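Local structure of S-adenosylmethionine:2-demethylmenaquinone methyltransferase (2PCN) at residues T52-D62 against R125-W136. The protein is of unsettled function but belongs to the RraA-like family and forms a three-chain assembly. Sequence-based numbering, arbitrary orientation.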
loop_
_atom_site.group_PDB
_atom_site.type_symbol
_atom_site.label_atom_id
_atom_site.label_comp_id
_atom_site.label_asym_id
_atom_site.label_seq_id
_atom_site.Cartn_x
_atom_site.Cartn_y
_atom_site.Cartn_z
ATOM N N THR A 52 15.355 25.539 11.008
ATOM C CA THR A 52 15.941 26.715 10.373
ATOM C C THR A 52 15.521 27.099 8.953
ATOM O O THR A 52 15.652 28.263 8.581
ATOM C CB THR A 52 17.475 26.613 10.387
ATOM O OG1 THR A 52 17.877 25.443 9.663
ATOM C CG2 THR A 52 17.984 26.517 11.823
ATOM N N VAL A 53 15.024 26.157 8.151
ATOM C CA VAL A 53 14.637 26.507 6.782
ATOM C C VAL A 53 13.463 27.496 6.721
ATOM O O VAL A 53 12.640 27.560 7.633
ATOM C CB VAL A 53 14.292 25.251 5.941
ATOM C CG1 VAL A 53 15.506 24.343 5.852
ATOM C CG2 VAL A 53 13.105 24.509 6.552
ATOM N N PRO A 54 13.384 28.287 5.638
ATOM C CA PRO A 54 12.316 29.279 5.456
ATOM C C PRO A 54 10.925 28.662 5.362
ATOM O O PRO A 54 10.775 27.505 4.974
ATOM C CB PRO A 54 12.704 29.971 4.147
ATOM C CG PRO A 54 14.183 29.805 4.087
ATOM C CD PRO A 54 14.366 28.381 4.545
ATOM N N PRO A 55 9.888 29.433 5.722
ATOM C CA PRO A 55 8.512 28.932 5.656
ATOM C C PRO A 55 8.187 28.570 4.206
ATOM O O PRO A 55 8.669 29.221 3.277
ATOM C CB PRO A 55 7.685 30.125 6.145
ATOM C CG PRO A 55 8.628 30.833 7.075
ATOM C CD PRO A 55 9.925 30.787 6.302
ATOM N N GLY A 56 7.377 27.533 4.013
ATOM C CA GLY A 56 7.010 27.123 2.666
ATOM C C GLY A 56 7.961 26.114 2.047
ATOM O O GLY A 56 7.684 25.553 0.984
ATOM N N THR A 57 9.084 25.877 2.716
ATOM C CA THR A 57 10.089 24.935 2.231
ATOM C C THR A 57 9.625 23.484 2.283
ATOM O O THR A 57 8.821 23.103 3.134
ATOM C CB THR A 57 11.386 25.010 3.083
ATOM O OG1 THR A 57 11.987 26.300 2.943
ATOM C CG2 THR A 57 12.385 23.939 2.642
ATOM N N VAL A 58 10.137 22.685 1.355
ATOM C CA VAL A 58 9.865 21.257 1.324
ATOM C C VAL A 58 11.236 20.644 1.587
ATOM O O VAL A 58 12.146 20.782 0.769
ATOM C CB VAL A 58 9.362 20.769 -0.051
ATOM C CG1 VAL A 58 9.370 19.244 -0.085
ATOM C CG2 VAL A 58 7.946 21.275 -0.303
ATOM N N LEU A 59 11.395 19.999 2.736
ATOM C CA LEU A 59 12.671 19.382 3.070
ATOM C C LEU A 59 12.758 18.010 2.419
ATOM O O LEU A 59 11.876 17.173 2.606
ATOM C CB LEU A 59 12.816 19.233 4.587
ATOM C CG LEU A 59 14.185 18.705 5.036
ATOM C CD1 LEU A 59 15.237 19.780 4.817
ATOM C CD2 LEU A 59 14.141 18.311 6.498
ATOM N N VAL A 60 13.813 17.788 1.641
ATOM C CA VAL A 60 14.022 16.505 0.988
ATOM C C VAL A 60 15.188 15.850 1.712
ATOM O O VAL A 60 16.285 16.414 1.778
ATOM C CB VAL A 60 14.370 16.679 -0.510
ATOM C CG1 VAL A 60 14.567 15.318 -1.163
ATOM C CG2 VAL A 60 13.250 17.441 -1.209
ATOM N N VAL A 61 14.941 14.667 2.264
ATOM C CA VAL A 61 15.959 13.942 3.013
ATOM C C VAL A 61 16.338 12.610 2.371
ATOM O O VAL A 61 15.489 11.739 2.181
ATOM C CB VAL A 61 15.473 13.659 4.451
ATOM C CG1 VAL A 61 16.515 12.851 5.209
ATOM C CG2 VAL A 61 15.180 14.971 5.166
ATOM N N ASP A 62 17.611 12.454 2.024
ATOM C CA ASP A 62 18.055 11.196 1.447
ATOM C C ASP A 62 18.629 10.347 2.572
ATOM O O ASP A 62 19.748 10.582 3.032
ATOM C CB ASP A 62 19.121 11.412 0.372
ATOM C CG ASP A 62 19.559 10.107 -0.271
ATOM O OD1 ASP A 62 18.995 9.053 0.094
ATOM O OD2 ASP A 62 20.459 10.127 -1.137
ATOM N N ARG A 125 23.961 19.048 5.051
ATOM C CA ARG A 125 22.811 19.800 4.567
ATOM C C ARG A 125 23.233 20.580 3.327
ATOM O O ARG A 125 24.426 20.775 3.076
ATOM C CB ARG A 125 22.315 20.792 5.632
ATOM C CG ARG A 125 21.685 20.167 6.866
ATOM C CD ARG A 125 21.306 21.239 7.880
ATOM N NE ARG A 125 20.405 22.238 7.304
ATOM C CZ ARG A 125 20.031 23.355 7.919
ATOM N NH1 ARG A 125 20.476 23.626 9.138
ATOM N NH2 ARG A 125 19.216 24.208 7.311
ATOM N N ASP A 126 22.246 21.008 2.548
ATOM C CA ASP A 126 22.469 21.811 1.351
ATOM C C ASP A 126 23.382 21.217 0.281
ATOM O O ASP A 126 24.076 21.952 -0.421
ATOM C CB ASP A 126 22.996 23.189 1.754
ATOM C CG ASP A 126 22.178 23.824 2.863
ATOM O OD1 ASP A 126 20.937 23.849 2.748
ATOM O OD2 ASP A 126 22.776 24.303 3.849
ATOM N N VAL A 127 23.386 19.894 0.157
ATOM C CA VAL A 127 24.189 19.230 -0.863
ATOM C C VAL A 127 23.230 18.680 -1.914
ATOM O O VAL A 127 22.020 18.626 -1.688
ATOM C CB VAL A 127 25.019 18.052 -0.283
ATOM C CG1 VAL A 127 26.047 18.576 0.712
ATOM C CG2 VAL A 127 24.101 17.039 0.381
ATOM N N VAL A 128 23.764 18.286 -3.066
ATOM C CA VAL A 128 22.929 17.731 -4.120
ATOM C C VAL A 128 22.643 16.273 -3.782
ATOM O O VAL A 128 23.559 15.505 -3.490
ATOM C CB VAL A 128 23.632 17.808 -5.490
ATOM C CG1 VAL A 128 22.769 17.153 -6.555
ATOM C CG2 VAL A 128 23.902 19.265 -5.851
ATOM N N LEU A 129 21.368 15.899 -3.803
ATOM C CA LEU A 129 20.982 14.532 -3.492
ATOM C C LEU A 129 20.729 13.778 -4.786
ATOM O O LEU A 129 20.380 14.377 -5.807
ATOM C CB LEU A 129 19.712 14.518 -2.635
ATOM C CG LEU A 129 19.705 15.395 -1.382
ATOM C CD1 LEU A 129 18.329 15.330 -0.741
ATOM C CD2 LEU A 129 20.780 14.935 -0.406
ATOM N N GLU A 130 20.906 12.464 -4.740
ATOM C CA GLU A 130 20.686 11.628 -5.908
ATOM C C GLU A 130 19.999 10.315 -5.557
ATOM O O GLU A 130 20.630 9.388 -5.056
ATOM C CB GLU A 130 22.017 11.335 -6.607
ATOM C CG GLU A 130 22.631 12.535 -7.301
ATOM C CD GLU A 130 23.995 12.233 -7.891
ATOM O OE1 GLU A 130 24.110 11.245 -8.646
ATOM O OE2 GLU A 130 24.949 12.987 -7.601
ATOM N N PHE A 131 18.696 10.248 -5.816
ATOM C CA PHE A 131 17.925 9.036 -5.564
ATOM C C PHE A 131 16.618 9.083 -6.345
ATOM O O PHE A 131 16.171 10.156 -6.758
ATOM C CB PHE A 131 17.632 8.856 -4.067
ATOM C CG PHE A 131 16.708 9.893 -3.491
ATOM C CD1 PHE A 131 17.215 11.048 -2.904
ATOM C CD2 PHE A 131 15.328 9.705 -3.523
ATOM C CE1 PHE A 131 16.360 12.005 -2.349
ATOM C CE2 PHE A 131 14.462 10.656 -2.974
ATOM C CZ PHE A 131 14.983 11.809 -2.384
ATOM N N GLY A 132 16.016 7.916 -6.550
ATOM C CA GLY A 132 14.763 7.843 -7.281
ATOM C C GLY A 132 14.907 8.305 -8.716
ATOM O O GLY A 132 13.929 8.705 -9.346
ATOM N N GLY A 133 16.133 8.245 -9.228
ATOM C CA GLY A 133 16.395 8.661 -10.595
ATOM C C GLY A 133 16.307 10.165 -10.766
ATOM O O GLY A 133 16.172 10.663 -11.884
ATOM N N VAL A 134 16.397 10.894 -9.658
ATOM C CA VAL A 134 16.304 12.349 -9.696
ATOM C C VAL A 134 17.472 13.033 -8.988
ATOM O O VAL A 134 18.002 12.521 -8.002
ATOM C CB VAL A 134 14.974 12.832 -9.040
ATOM C CG1 VAL A 134 14.976 14.352 -8.857
ATOM C CG2 VAL A 134 13.797 12.417 -9.905
ATOM N N ARG A 135 17.871 14.187 -9.509
ATOM C CA ARG A 135 18.944 14.976 -8.914
ATOM C C ARG A 135 18.221 16.102 -8.182
ATOM O O ARG A 135 17.598 16.957 -8.813
ATOM C CB ARG A 135 19.851 15.550 -10.009
ATOM C CG ARG A 135 21.042 16.353 -9.506
ATOM C CD ARG A 135 21.681 17.130 -10.657
ATOM N NE ARG A 135 22.878 17.865 -10.254
ATOM C CZ ARG A 135 24.035 17.293 -9.938
ATOM N NH1 ARG A 135 24.156 15.973 -9.975
ATOM N NH2 ARG A 135 25.073 18.041 -9.587
ATOM N N TRP A 136 18.290 16.085 -6.854
ATOM C CA TRP A 136 17.623 17.085 -6.025
ATOM C C TRP A 136 18.595 18.188 -5.607
ATOM O O TRP A 136 19.469 17.966 -4.773
ATOM C CB TRP A 136 17.041 16.418 -4.772
ATOM C CG TRP A 136 16.293 15.143 -5.053
ATOM C CD1 TRP A 136 16.831 13.935 -5.391
ATOM C CD2 TRP A 136 14.873 14.956 -5.024
ATOM N NE1 TRP A 136 15.835 13.004 -5.571
ATOM C CE2 TRP A 136 14.623 13.604 -5.352
ATOM C CE3 TRP A 136 13.787 15.798 -4.750
ATOM C CZ2 TRP A 136 13.327 13.073 -5.413
ATOM C CZ3 TRP A 136 12.498 15.270 -4.811
ATOM C CH2 TRP A 136 12.282 13.920 -5.140
HETATM O O HOH W 1 22.177 11.576 -2.296
HETATM O O HOH W 2 20.753 7.622 -2.279
#
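The two-stranded antiparallel hairpin 129-131/134-136, closed by a type I' turn from F131 to V134, packs on strand 58-62 of the mixed sheet in this RraA-family fold. The axes of the short strands 58-62 and 129-131 pass 7.9 Å apart at 65°, so side chains and water, rather than a shared backbone ladder, make the joint. V60 is its apolar centre. With CG1 anti to the backbone N, that methyl lies over one face of the W136 six-membered ring, 4.1 Å from the centroid, a CH-pi contact; the same methyl meets the edge of the F131 ring at CZ (3.7 Å) and touches L129 CD1. W136 is held in turn: its NE1, lying over the centre of the F131 ring, gives a nearly straight bond (168°) to F131 O, with that oxygen close to the indole plane. V134 N reaches F131 O from the opposite face of the carbonyl, so the oxygen is gripped twice. Beyond V60, D62 brings CG to 3.6 Å from F131 CD1, the carboxylate and ring planes 44° apart. Two waters link D62 OD2 to the hairpin: one donates to it and accepts from E130 N, the other donates to it at 2.8 Å and also to E130 O. At the far end, R125, its chain bent at chi3, directs NH2 to T52 OG1 (3.0 Å), with the oxygen tilted out of the guanidinium plane; NH1 adds a weak bond. T52 OG1 is also bonded to E48 O, which links R125 to helix 44-52. The chemistry is thus divided: one valine methyl packed among F131, W136 and L129 makes the apolar part of the joint, while the buried D62 carboxylate reaches the hairpin through two waters on OD2 and is bonded to K64 N through OD1.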